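Local structure of putative secreted protein (Streptomyces sp. SirexAA-E, 4PEY) at residues K162-Y170 against S181-M192; V291-E299 against I316-L324. The protein hydrolyses laminarin and laminarioligosaccharides as a secreted family 55 exo-beta-1,3-glucanase, releasing glucose and laminaribiose. The protein carries 1 engineered substitution. All blocks are in the same frame, centred on the assembly; numbering follows the deposited sequence.

Interaction 1 of 2, residues K162-Y170 against S181-M192; sequences KIDGEVGPY and SVGGWGNGVWNM
Backbone bonds between I163, V167 and the 181-186 chain set a parallel register: I163 N donates to S181 O at 2.9 Å, and V167 N reaches G184 O almost straight (167°). G186 N closes the row on V167 O. Between I163 and E166 the pairing slips by one residue, a beta bulge at the corner D164-G165, where G183 N bonds I163 O and, weakly, G165 O.

V167 CG1 stands over the six-membered ring of W185, 3.9 Å from the centroid and 27° off the normal, a CH-pi contact; chi1 of -179° carries CG1 there while CG2 meets V182 CG1. P169 CD lies over the rim of that same face, and P169 CB touches M192 CE at 3.6 Å.

The N187 amide grips the Y170 backbone twice, OD1 taking Y170 N at 2.9 Å and ND2 giving to Y170 O at 3.0 Å, each along an in-plane lone pair. At the other end a water joins K162 NZ, I163 O and S181 OG, while D164 OD1 forms a salt bridge with K162 NZ and a hydrogen bond with H138 NE2.

Parallel pairing carried around a corner is characteristic of a parallel beta-helix, as in the right-handed helices of family 55, here near substrate-binding Y150, whose ring meets that of Y170.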
ATOM      1  N   LYS A 162     -12.000  10.895   8.211  1.00 11.89           N
ATOM      2  CA  LYS A 162     -12.892  11.055   9.351  0.58 12.37           C
ATOM      3  C   LYS A 162     -14.090  10.140   9.190  1.00 13.03           C
ATOM      4  O   LYS A 162     -14.850  10.275   8.222  1.00 13.52           O
ATOM      5  CB  LYS A 162     -13.366  12.504   9.497  0.58 13.67           C
ATOM      6  CG  LYS A 162     -14.272  12.713  10.710  0.58 15.64           C
ATOM      7  CD  LYS A 162     -14.722  14.159  10.869  0.58 17.72           C
ATOM      8  CE  LYS A 162     -15.208  14.426  12.292  0.58 19.80           C
ATOM      9  NZ  LYS A 162     -16.268  13.467  12.721  0.58 20.84           N
ATOM     10  N   ILE A 163     -14.252   9.202  10.123  1.00 12.98           N
ATOM     11  CA  ILE A 163     -15.437   8.355  10.155  1.00 12.87           C
ATOM     12  C   ILE A 163     -16.241   8.808  11.375  1.00 11.93           C
ATOM     13  O   ILE A 163     -15.765   8.694  12.517  1.00 13.96           O
ATOM     14  CB  ILE A 163     -15.086   6.842  10.230  1.00 14.17           C
ATOM     15  CG1 ILE A 163     -14.408   6.373   8.936  1.00 17.69           C
ATOM     16  CG2 ILE A 163     -16.341   6.001  10.457  1.00 13.93           C
ATOM     17  CD1 ILE A 163     -12.940   6.585   8.892  1.00 21.10           C
ATOM     18  N   ASP A 164     -17.431   9.369  11.140  1.00 12.94           N
ATOM     19  CA  ASP A 164     -18.231   9.929  12.238  1.00 12.41           C
ATOM     20  C   ASP A 164     -18.650   8.861  13.241  1.00 13.64           C
ATOM     21  O   ASP A 164     -18.685   9.106  14.449  1.00 15.78           O
ATOM     22  CB  ASP A 164     -19.497  10.618  11.722  1.00 14.02           C
ATOM     23  CG  ASP A 164     -19.219  11.856  10.891  1.00 15.55           C
ATOM     24  OD1 ASP A 164     -18.055  12.311  10.803  1.00 16.01           O
ATOM     25  OD2 ASP A 164     -20.201  12.387  10.330  1.00 14.76           O
ATOM     26  N   GLY A 165     -18.986   7.680  12.727  1.00 14.15           N
ATOM     27  CA  GLY A 165     -19.464   6.590  13.555  1.00 16.06           C
ATOM     28  C   GLY A 165     -18.379   5.567  13.830  1.00 13.36           C
ATOM     29  O   GLY A 165     -17.194   5.906  13.914  1.00 14.55           O
ATOM     30  N   GLU A 166     -18.786   4.309  13.972  1.00 14.31           N
ATOM     31  CA  GLU A 166     -17.863   3.244  14.335  1.00 15.10           C
ATOM     32  C   GLU A 166     -17.249   2.568  13.116  1.00 14.54           C
ATOM     33  O   GLU A 166     -17.945   2.284  12.137  1.00 15.88           O
ATOM     34  CB  GLU A 166     -18.573   2.193  15.193  1.00 18.34           C
ATOM     35  CG  GLU A 166     -17.646   1.074  15.625  1.00 21.85           C
ATOM     36  CD  GLU A 166     -18.330   0.017  16.463  1.00 28.95           C
ATOM     37  OE1 GLU A 166     -18.822  -0.976  15.889  1.00 31.78           O
ATOM     38  OE2 GLU A 166     -18.358   0.175  17.696  1.00 32.57           O
ATOM     39  N   VAL A 167     -15.942   2.315  13.176  1.00 14.55           N
ATOM     40  CA  VAL A 167     -15.295   1.416  12.225  1.00 13.86           C
ATOM     41  C   VAL A 167     -15.384  -0.001  12.769  1.00 15.95           C
ATOM     42  O   VAL A 167     -14.937  -0.264  13.889  1.00 17.29           O
ATOM     43  CB  VAL A 167     -13.813   1.784  11.988  1.00 13.07           C
ATOM     44  CG1 VAL A 167     -13.182   0.829  10.976  1.00 14.07           C
ATOM     45  CG2 VAL A 167     -13.708   3.225  11.513  1.00 14.37           C
ATOM     46  N   GLY A 168     -15.973  -0.903  11.985  1.00 14.59           N
ATOM     47  CA  GLY A 168     -16.135  -2.292  12.392  1.00 15.33           C
ATOM     48  C   GLY A 168     -15.323  -3.238  11.525  1.00 13.85           C
ATOM     49  O   GLY A 168     -15.693  -3.515  10.387  1.00 14.45           O
ATOM     50  N   PRO A 169     -14.187  -3.732  12.049  1.00 14.03           N
ATOM     51  CA  PRO A 169     -13.394  -4.651  11.218  1.00 14.06           C
ATOM     52  C   PRO A 169     -14.001  -6.047  11.110  1.00 13.50           C
ATOM     53  O   PRO A 169     -13.817  -6.703  10.077  1.00 13.01           O
ATOM     54  CB  PRO A 169     -12.044  -4.706  11.944  1.00 14.13           C
ATOM     55  CG  PRO A 169     -12.004  -3.437  12.792  1.00 14.81           C
ATOM     56  CD  PRO A 169     -13.436  -3.242  13.217  1.00 15.31           C
ATOM     57  N   TYR A 170     -14.703  -6.482  12.158  1.00 13.84           N
ATOM     58  CA  TYR A 170     -15.247  -7.839  12.265  1.00 12.95           C
ATOM     59  C   TYR A 170     -14.188  -8.894  11.957  1.00 13.55           C
ATOM     60  O   TYR A 170     -13.285  -9.096  12.758  1.00 15.73           O
ATOM     61  CB  TYR A 170     -16.474  -7.997  11.368  1.00 14.19           C
ATOM     62  CG  TYR A 170     -17.601  -7.060  11.771  1.00 16.90           C
ATOM     63  CD1 TYR A 170     -18.409  -7.339  12.870  1.00 18.65           C
ATOM     64  CD2 TYR A 170     -17.850  -5.893  11.061  1.00 16.81           C
ATOM     65  CE1 TYR A 170     -19.433  -6.481  13.249  1.00 21.34           C
ATOM     66  CE2 TYR A 170     -18.865  -5.029  11.433  1.00 20.05           C
ATOM     67  CZ  TYR A 170     -19.656  -5.326  12.527  1.00 22.45           C
ATOM     68  OH  TYR A 170     -20.672  -4.463  12.890  1.00 28.59           O
ATOM     69  N   SER A 181      -9.658  10.434  12.286  1.00 11.75           N
ATOM     70  CA  SER A 181     -10.599  10.559  13.385  1.00 13.28           C
ATOM     71  C   SER A 181     -11.666   9.483  13.229  1.00 14.94           C
ATOM     72  O   SER A 181     -12.223   9.326  12.146  1.00 14.05           O
ATOM     73  CB  SER A 181     -11.233  11.954  13.390  1.00 17.05           C
ATOM     74  OG  SER A 181     -12.312  12.035  14.302  1.00 19.64           O
ATOM     75  N   VAL A 182     -11.934   8.725  14.289  1.00 14.36           N
ATOM     76  CA  VAL A 182     -13.020   7.739  14.251  1.00 13.58           C
ATOM     77  C   VAL A 182     -13.960   7.932  15.445  1.00 13.21           C
ATOM     78  O   VAL A 182     -13.517   8.295  16.546  1.00 15.33           O
ATOM     79  CB  VAL A 182     -12.489   6.270  14.236  1.00 13.68           C
ATOM     80  CG1 VAL A 182     -11.602   6.039  13.021  1.00 14.03           C
ATOM     81  CG2 VAL A 182     -11.760   5.914  15.537  1.00 13.39           C
ATOM     82  N   GLY A 183     -15.256   7.709  15.228  1.00 13.42           N
ATOM     83  CA  GLY A 183     -16.220   7.803  16.312  1.00 14.59           C
ATOM     84  C   GLY A 183     -16.131   6.630  17.272  1.00 16.75           C
ATOM     85  O   GLY A 183     -16.503   6.740  18.441  1.00 21.39           O
ATOM     86  N   GLY A 184     -15.639   5.502  16.769  1.00 15.30           N
ATOM     87  CA  GLY A 184     -15.489   4.296  17.560  1.00 15.79           C
ATOM     88  C   GLY A 184     -14.745   3.243  16.766  1.00 15.59           C
ATOM     89  O   GLY A 184     -14.586   3.365  15.550  1.00 15.63           O
ATOM     90  N   TRP A 185     -14.279   2.212  17.461  1.00 15.70           N
ATOM     91  CA  TRP A 185     -13.583   1.101  16.831  1.00 14.71           C
ATOM     92  C   TRP A 185     -14.082  -0.197  17.446  1.00 14.87           C
ATOM     93  O   TRP A 185     -13.974  -0.396  18.653  1.00 18.14           O
ATOM     94  CB  TRP A 185     -12.071   1.230  17.005  1.00 15.56           C
ATOM     95  CG  TRP A 185     -11.338   0.273  16.133  1.00 15.08           C
ATOM     96  CD1 TRP A 185     -11.034  -1.028  16.410  1.00 14.25           C
ATOM     97  CD2 TRP A 185     -10.830   0.537  14.820  1.00 13.78           C
ATOM     98  NE1 TRP A 185     -10.370  -1.596  15.345  1.00 14.24           N
ATOM     99  CE2 TRP A 185     -10.227  -0.654  14.359  1.00 14.81           C
ATOM    100  CE3 TRP A 185     -10.818   1.668  13.995  1.00 13.72           C
ATOM    101  CZ2 TRP A 185      -9.624  -0.748  13.105  1.00 13.07           C
ATOM    102  CZ3 TRP A 185     -10.220   1.576  12.748  1.00 13.57           C
ATOM    103  CH2 TRP A 185      -9.630   0.378  12.316  1.00 12.96           C
ATOM    104  N   GLY A 186     -14.613  -1.087  16.613  1.00 14.97           N
ATOM    105  CA  GLY A 186     -15.409  -2.206  17.098  1.00 15.83           C
ATOM    106  C   GLY A 186     -14.674  -3.391  17.703  1.00 17.13           C
ATOM    107  O   GLY A 186     -15.111  -3.955  18.715  1.00 17.80           O
ATOM    108  N   ASN A 187     -13.575  -3.797  17.077  1.00 15.55           N
ATOM    109  CA  ASN A 187     -12.852  -4.984  17.534  1.00 15.26           C
ATOM    110  C   ASN A 187     -11.475  -5.098  16.900  1.00 15.05           C
ATOM    111  O   ASN A 187     -11.159  -4.389  15.934  1.00 16.18           O
ATOM    112  CB  ASN A 187     -13.666  -6.254  17.236  1.00 15.07           C
ATOM    113  CG  ASN A 187     -13.746  -6.570  15.747  1.00 15.37           C
ATOM    114  OD1 ASN A 187     -14.416  -5.874  14.984  1.00 16.86           O
ATOM    115  ND2 ASN A 187     -13.070  -7.638  15.330  1.00 16.85           N
ATOM    116  N   GLY A 188     -10.654  -5.986  17.457  1.00 14.54           N
ATOM    117  CA  GLY A 188      -9.373  -6.334  16.864  1.00 14.72           C
ATOM    118  C   GLY A 188      -9.272  -7.843  16.767  1.00 17.26           C
ATOM    119  O   GLY A 188      -9.784  -8.551  17.628  1.00 22.41           O
ATOM    120  N   VAL A 189      -8.620  -8.337  15.720  1.00 14.29           N
ATOM    121  CA  VAL A 189      -8.489  -9.775  15.502  1.00 14.08           C
ATOM    122  C   VAL A 189      -7.047 -10.213  15.784  1.00 14.60           C
ATOM    123  O   VAL A 189      -6.791 -10.801  16.839  1.00 15.99           O
ATOM    124  CB  VAL A 189      -8.943 -10.154  14.078  1.00 15.01           C
ATOM    125  CG1 VAL A 189      -8.735 -11.644  13.807  1.00 15.31           C
ATOM    126  CG2 VAL A 189     -10.417  -9.784  13.915  1.00 16.93           C
ATOM    127  N   TRP A 190      -6.108  -9.901  14.885  1.00 13.60           N
ATOM    128  CA  TRP A 190      -4.694 -10.221  15.141  1.00 12.58           C
ATOM    129  C   TRP A 190      -3.803  -8.996  15.359  1.00 12.72           C
ATOM    130  O   TRP A 190      -2.874  -9.049  16.169  1.00 13.48           O
ATOM    131  CB  TRP A 190      -4.087 -11.041  13.995  1.00 13.81           C
ATOM    132  CG  TRP A 190      -4.730 -12.381  13.763  1.00 12.62           C
ATOM    133  CD1 TRP A 190      -5.541 -13.077  14.614  1.00 14.41           C
ATOM    134  CD2 TRP A 190      -4.635 -13.159  12.569  1.00 13.07           C
ATOM    135  NE1 TRP A 190      -5.946 -14.252  14.024  1.00 15.70           N
ATOM    136  CE2 TRP A 190      -5.398 -14.329  12.769  1.00 14.86           C
ATOM    137  CE3 TRP A 190      -3.957 -12.990  11.358  1.00 12.33           C
ATOM    138  CZ2 TRP A 190      -5.524 -15.314  11.792  1.00 14.31           C
ATOM    139  CZ3 TRP A 190      -4.077 -13.967  10.392  1.00 13.24           C
ATOM    140  CH2 TRP A 190      -4.856 -15.118  10.613  1.00 13.82           C
ATOM    141  N   ASN A 191      -4.064  -7.906  14.637  1.00 12.55           N
ATOM    142  CA  ASN A 191      -3.157  -6.758  14.684  1.00 12.02           C
ATOM    143  C   ASN A 191      -3.803  -5.500  14.142  1.00 11.60           C
ATOM    144  O   ASN A 191      -3.728  -5.237  12.942  1.00 11.60           O
ATOM    145  CB  ASN A 191      -1.873  -7.057  13.894  1.00 13.36           C
ATOM    146  CG  ASN A 191      -0.956  -5.840  13.757  1.00 11.50           C
ATOM    147  OD1 ASN A 191      -1.006  -4.911  14.564  1.00 13.16           O
ATOM    148  ND2 ASN A 191      -0.128  -5.838  12.713  1.00 13.02           N
ATOM    149  N   MET A 192      -4.450  -4.734  14.985  1.00 13.38           N
ATOM    150  CA  MET A 192      -4.955  -3.436  14.622  1.00 12.40           C
ATOM    151  C   MET A 192      -4.058  -2.331  15.165  1.00 10.50           C
ATOM    152  O   MET A 192      -3.912  -2.176  16.353  1.00 12.89           O
ATOM    153  CB  MET A 192      -6.395  -3.244  15.126  1.00 15.96           C
ATOM    154  CG  MET A 192      -7.518  -3.895  14.326  1.00 24.94           C
ATOM    155  SD  MET A 192      -7.283  -5.628  13.778  1.00 26.85           S
ATOM    156  CE  MET A 192      -8.735  -5.840  12.754  1.00 22.24           C
TER
HETATM  157  O   HOH W   1     -14.832  11.037  13.953  1.00 19.01           O

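Interaction 2 of 2, residues V291-E299 against I316-L324; sequences VYHVDQPIE and IPDNGVTAL
H293 and D318 meet through a straight hydrogen bond, and the H293 side chain can be traced outward atom by atom. Its CB lies 3.4 Å from D318 OD2. Because chi1 (-72°) sets CG anti to the carbonyl carbon, the ring runs beside I316, the two side chains pointing the same way. ND1 donates to D318 OD1 at 2.8 Å with an N-H...O angle of 176°; the oxygen uses its syn lone pair and sits in the ring plane, although ring and carboxylate planes differ by 41°. I316 CB lies over one ring face, 4.1 Å from the centroid, a CH-pi contact. Farther out, CE1 meets I316 CG2, and NE2 reaches I316 CD1 at 3.7 Å; that methyl also touches V291 CG1.

The backbone fixes this pairing. I316 N bonds Y292 O, I316 O accepts from V294 N, and D318 N reaches V294 O. Beyond, a type I' turn from D318 to V321 carries the chain round, and V321 CB packs on P297 CD at 4.1 Å. Parallel pairing resumes where I298 N donates to A323 O at 3.0 Å. There I298 CG2 lies against L324 CD1.

Adjacent coils that pair, diverge at a corner where one makes an extra turn, and pair again on the next face are characteristic of the parallel beta-helix of family 55.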
ATOM      1  N   VAL A 291      -1.564   0.338 -18.948  1.00 14.96           N
ATOM      2  CA  VAL A 291      -0.408  -0.497 -18.693  1.00 14.43           C
ATOM      3  C   VAL A 291       0.713  -0.052 -19.614  1.00 13.60           C
ATOM      4  O   VAL A 291       0.556  -0.041 -20.846  1.00 17.33           O
ATOM      5  CB  VAL A 291      -0.730  -1.990 -18.906  1.00 14.13           C
ATOM      6  CG1 VAL A 291       0.518  -2.845 -18.716  1.00 16.69           C
ATOM      7  CG2 VAL A 291      -1.832  -2.436 -17.953  1.00 16.66           C
ATOM      8  N   TYR A 292       1.842   0.302 -19.010  1.00 14.53           N
ATOM      9  CA  TYR A 292       2.969   0.906 -19.715  1.00 14.76           C
ATOM     10  C   TYR A 292       4.218   0.033 -19.677  1.00 14.35           C
ATOM     11  O   TYR A 292       4.841  -0.099 -18.634  1.00 17.06           O
ATOM     12  CB  TYR A 292       3.286   2.279 -19.102  1.00 15.44           C
ATOM     13  CG  TYR A 292       2.100   3.200 -19.095  1.00 17.38           C
ATOM     14  CD1 TYR A 292       1.231   3.255 -18.003  1.00 14.95           C
ATOM     15  CD2 TYR A 292       1.825   3.996 -20.193  1.00 22.09           C
ATOM     16  CE1 TYR A 292       0.124   4.096 -18.012  1.00 16.91           C
ATOM     17  CE2 TYR A 292       0.733   4.833 -20.209  1.00 22.79           C
ATOM     18  CZ  TYR A 292      -0.113   4.883 -19.117  1.00 20.87           C
ATOM     19  OH  TYR A 292      -1.199   5.727 -19.159  1.00 23.90           O
ATOM     20  N   HIS A 293       4.587  -0.554 -20.812  1.00 14.80           N
ATOM     21  CA  HIS A 293       5.862  -1.262 -20.916  1.00 13.01           C
ATOM     22  C   HIS A 293       6.982  -0.254 -21.135  1.00 15.69           C
ATOM     23  O   HIS A 293       6.841   0.671 -21.936  1.00 19.27           O
ATOM     24  CB  HIS A 293       5.847  -2.279 -22.065  1.00 13.99           C
ATOM     25  CG  HIS A 293       5.007  -3.486 -21.792  1.00 15.66           C
ATOM     26  ND1 HIS A 293       5.542  -4.689 -21.378  1.00 15.42           N
ATOM     27  CD2 HIS A 293       3.667  -3.672 -21.855  1.00 16.53           C
ATOM     28  CE1 HIS A 293       4.568  -5.565 -21.200  1.00 16.33           C
ATOM     29  NE2 HIS A 293       3.420  -4.973 -21.488  1.00 16.50           N
ATOM     30  N   VAL A 294       8.094  -0.427 -20.431  1.00 14.44           N
ATOM     31  CA  VAL A 294       9.257   0.430 -20.641  1.00 14.61           C
ATOM     32  C   VAL A 294      10.496  -0.424 -20.948  1.00 15.02           C
ATOM     33  O   VAL A 294      10.690  -1.486 -20.358  1.00 16.66           O
ATOM     34  CB  VAL A 294       9.522   1.352 -19.415  1.00 17.06           C
ATOM     35  CG1 VAL A 294       8.380   2.337 -19.232  1.00 18.96           C
ATOM     36  CG2 VAL A 294       9.747   0.546 -18.137  1.00 17.95           C
ATOM     37  N   ASP A 295      11.323   0.023 -21.892  1.00 16.54           N
ATOM     38  CA  ASP A 295      12.513  -0.744 -22.259  1.00 18.74           C
ATOM     39  C   ASP A 295      13.770  -0.207 -21.575  1.00 18.44           C
ATOM     40  O   ASP A 295      14.866  -0.737 -21.754  1.00 19.21           O
ATOM     41  CB  ASP A 295      12.697  -0.771 -23.780  1.00 22.81           C
ATOM     42  CG  ASP A 295      12.967   0.591 -24.372  1.00 26.97           C
ATOM     43  OD1 ASP A 295      12.800   1.613 -23.675  1.00 30.32           O
ATOM     44  OD2 ASP A 295      13.339   0.637 -25.564  1.00 32.28           O
ATOM     45  N   GLN A 296      13.590   0.850 -20.793  1.00 17.36           N
ATOM     46  CA  GLN A 296      14.652   1.395 -19.950  1.00 17.37           C
ATOM     47  C   GLN A 296      13.995   1.993 -18.711  1.00 16.51           C
ATOM     48  O   GLN A 296      12.797   2.280 -18.727  1.00 15.85           O
ATOM     49  CB  GLN A 296      15.478   2.448 -20.694  1.00 22.08           C
ATOM     50  CG  GLN A 296      14.682   3.681 -21.068  1.00 27.93           C
ATOM     51  CD  GLN A 296      15.502   4.713 -21.818  1.00 34.33           C
ATOM     52  OE1 GLN A 296      16.282   5.455 -21.219  1.00 37.87           O
ATOM     53  NE2 GLN A 296      15.328   4.766 -23.135  1.00 34.65           N
ATOM     54  N   PRO A 297      14.769   2.181 -17.628  1.00 15.74           N
ATOM     55  CA  PRO A 297      14.130   2.726 -16.423  1.00 14.10           C
ATOM     56  C   PRO A 297      13.549   4.126 -16.606  1.00 14.29           C
ATOM     57  O   PRO A 297      14.117   4.958 -17.317  1.00 16.60           O
ATOM     58  CB  PRO A 297      15.277   2.769 -15.406  1.00 15.24           C
ATOM     59  CG  PRO A 297      16.243   1.741 -15.883  1.00 16.89           C
ATOM     60  CD  PRO A 297      16.162   1.775 -17.374  1.00 16.85           C
ATOM     61  N   ILE A 298      12.408   4.366 -15.970  1.00 13.07           N
ATOM     62  CA  ILE A 298      11.930   5.720 -15.767  1.00 12.82           C
ATOM     63  C   ILE A 298      12.826   6.350 -14.711  1.00 13.85           C
ATOM     64  O   ILE A 298      12.980   5.808 -13.613  1.00 16.30           O
ATOM     65  CB  ILE A 298      10.448   5.746 -15.323  1.00 13.88           C
ATOM     66  CG1 ILE A 298       9.556   5.247 -16.462  1.00 16.61           C
ATOM     67  CG2 ILE A 298      10.040   7.143 -14.855  1.00 16.91           C
ATOM     68  CD1 ILE A 298       8.168   4.825 -16.003  1.00 18.93           C
ATOM     69  N   GLU A 299      13.440   7.477 -15.059  1.00 14.32           N
ATOM     70  CA  GLU A 299      14.388   8.141 -14.177  1.00 14.78           C
ATOM     71  C   GLU A 299      13.837   9.470 -13.692  1.00 15.94           C
ATOM     72  O   GLU A 299      13.530  10.358 -14.488  1.00 18.46           O
ATOM     73  CB  GLU A 299      15.730   8.351 -14.889  1.00 19.57           C
ATOM     74  CG  GLU A 299      16.341   7.048 -15.366  1.00 25.44           C
ATOM     75  CD  GLU A 299      17.805   7.162 -15.695  1.00 34.95           C
ATOM     76  OE1 GLU A 299      18.336   8.291 -15.664  1.00 39.45           O
ATOM     77  OE2 GLU A 299      18.422   6.114 -15.985  1.00 37.94           O
ATOM     78  N   ILE A 316       5.343  -1.967 -16.522  1.00 12.41           N
ATOM     79  CA  ILE A 316       6.020  -3.250 -16.677  1.00 12.08           C
ATOM     80  C   ILE A 316       7.392  -3.015 -17.293  1.00 11.78           C
ATOM     81  O   ILE A 316       7.492  -2.528 -18.422  1.00 13.34           O
ATOM     82  CB  ILE A 316       5.235  -4.232 -17.570  1.00 12.56           C
ATOM     83  CG1 ILE A 316       3.890  -4.597 -16.927  1.00 12.84           C
ATOM     84  CG2 ILE A 316       6.066  -5.497 -17.846  1.00 13.58           C
ATOM     85  CD1 ILE A 316       2.966  -5.358 -17.882  1.00 14.69           C
ATOM     86  N   PRO A 317       8.457  -3.350 -16.553  1.00 11.46           N
ATOM     87  CA  PRO A 317       9.801  -3.224 -17.122  1.00 12.74           C
ATOM     88  C   PRO A 317      10.131  -4.423 -18.015  1.00 13.40           C
ATOM     89  O   PRO A 317      10.081  -5.576 -17.570  1.00 14.89           O
ATOM     90  CB  PRO A 317      10.700  -3.172 -15.884  1.00 13.32           C
ATOM     91  CG  PRO A 317       9.958  -4.024 -14.869  1.00 13.13           C
ATOM     92  CD  PRO A 317       8.476  -3.847 -15.166  1.00 11.72           C
ATOM     93  N   ASP A 318      10.449  -4.146 -19.273  1.00 12.81           N
ATOM     94  CA  ASP A 318      10.881  -5.191 -20.198  1.00 12.43           C
ATOM     95  C   ASP A 318      12.388  -5.405 -20.091  1.00 14.63           C
ATOM     96  O   ASP A 318      13.095  -4.587 -19.489  1.00 15.60           O
ATOM     97  CB  ASP A 318      10.523  -4.827 -21.645  1.00 14.22           C
ATOM     98  CG  ASP A 318       9.026  -4.705 -21.875  1.00 15.60           C
ATOM     99  OD1 ASP A 318       8.229  -5.246 -21.072  1.00 16.17           O
ATOM    100  OD2 ASP A 318       8.645  -4.077 -22.884  1.00 17.73           O
ATOM    101  N   ASN A 319      12.872  -6.501 -20.676  1.00 14.63           N
ATOM    102  CA  ASN A 319      14.311  -6.730 -20.841  1.00 14.72           C
ATOM    103  C   ASN A 319      15.099  -6.715 -19.534  1.00 14.28           C
ATOM    104  O   ASN A 319      16.303  -6.446 -19.527  1.00 14.46           O
ATOM    105  CB  ASN A 319      14.919  -5.685 -21.789  1.00 16.92           C
ATOM    106  CG  ASN A 319      14.138  -5.532 -23.073  1.00 20.89           C
ATOM    107  OD1 ASN A 319      13.526  -6.479 -23.566  1.00 22.32           O
ATOM    108  ND2 ASN A 319      14.140  -4.328 -23.616  1.00 27.10           N
ATOM    109  N   GLY A 320      14.418  -6.998 -18.429  1.00 14.03           N
ATOM    110  CA  GLY A 320      15.081  -7.099 -17.143  1.00 14.34           C
ATOM    111  C   GLY A 320      15.506  -5.778 -16.529  1.00 13.47           C
ATOM    112  O   GLY A 320      16.278  -5.765 -15.573  1.00 13.83           O
ATOM    113  N   VAL A 321      15.008  -4.659 -17.051  1.00 12.80           N
ATOM    114  CA  VAL A 321      15.429  -3.374 -16.507  1.00 12.66           C
ATOM    115  C   VAL A 321      14.700  -3.049 -15.209  1.00 12.69           C
ATOM    116  O   VAL A 321      13.705  -3.675 -14.848  1.00 13.16           O
ATOM    117  CB  VAL A 321      15.216  -2.199 -17.513  1.00 13.30           C
ATOM    118  CG1 VAL A 321      15.919  -2.489 -18.835  1.00 15.13           C
ATOM    119  CG2 VAL A 321      13.726  -1.905 -17.728  1.00 12.75           C
ATOM    120  N   THR A 322      15.227  -2.065 -14.502  1.00 12.21           N
ATOM    121  CA  THR A 322      14.563  -1.490 -13.347  1.00 13.58           C
ATOM    122  C   THR A 322      13.423  -0.594 -13.859  1.00 13.29           C
ATOM    123  O   THR A 322      13.616   0.138 -14.824  1.00 14.07           O
ATOM    124  CB  THR A 322      15.583  -0.697 -12.500  1.00 13.85           C
ATOM    125  OG1 THR A 322      16.638  -1.588 -12.090  1.00 14.50           O
ATOM    126  CG2 THR A 322      14.934  -0.054 -11.282  1.00 14.73           C
ATOM    127  N   ALA A 323      12.233  -0.672 -13.257  1.00 12.57           N
ATOM    128  CA  ALA A 323      11.096   0.114 -13.742  1.00 12.28           C
ATOM    129  C   ALA A 323      11.230   1.600 -13.408  1.00 12.52           C
ATOM    130  O   ALA A 323      10.917   2.468 -14.230  1.00 13.22           O
ATOM    131  CB  ALA A 323       9.778  -0.423 -13.166  1.00 13.72           C
ATOM    132  N   LEU A 324      11.668   1.886 -12.184  1.00 11.78           N
ATOM    133  CA  LEU A 324      11.678   3.251 -11.675  1.00 13.33           C
ATOM    134  C   LEU A 324      12.916   3.501 -10.827  1.00 13.46           C
ATOM    135  O   LEU A 324      13.178   2.764  -9.872  1.00 14.08           O
ATOM    136  CB  LEU A 324      10.417   3.511 -10.847  1.00 17.80           C
ATOM    137  CG  LEU A 324      10.302   4.888 -10.197  1.00 21.02           C
ATOM    138  CD1 LEU A 324      10.264   5.976 -11.257  1.00 22.38           C
ATOM    139  CD2 LEU A 324       9.066   4.948  -9.313  1.00 22.20           C
TER
HETATM  140  O   HOH W   2      16.437  -2.678 -22.603  1.00 30.64           O

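From the N terminus, the chain reaches interaction 1 first: after 162-170, the ten residues 171-180 lead back to 181-192, closing a loop between neighbouring coils. Interaction 2 opens only later, and its loop, residues 300-315, is closed when 316-324 settles beside 291-299. The two are therefore in series, neither nested nor crossed. Interaction 1 binds strand 162-168 to strands 180-182 and 184-185. Interaction 2 joins strand 291-294 to 314-317 and strand 298-300 to 324-326, near helix 272-280. Their centres lie 40 Å apart on opposite sides of the chain's centre, with nearest atoms about 26 Å apart; each joins its own pair of neighbouring coils, without direct contact between the two.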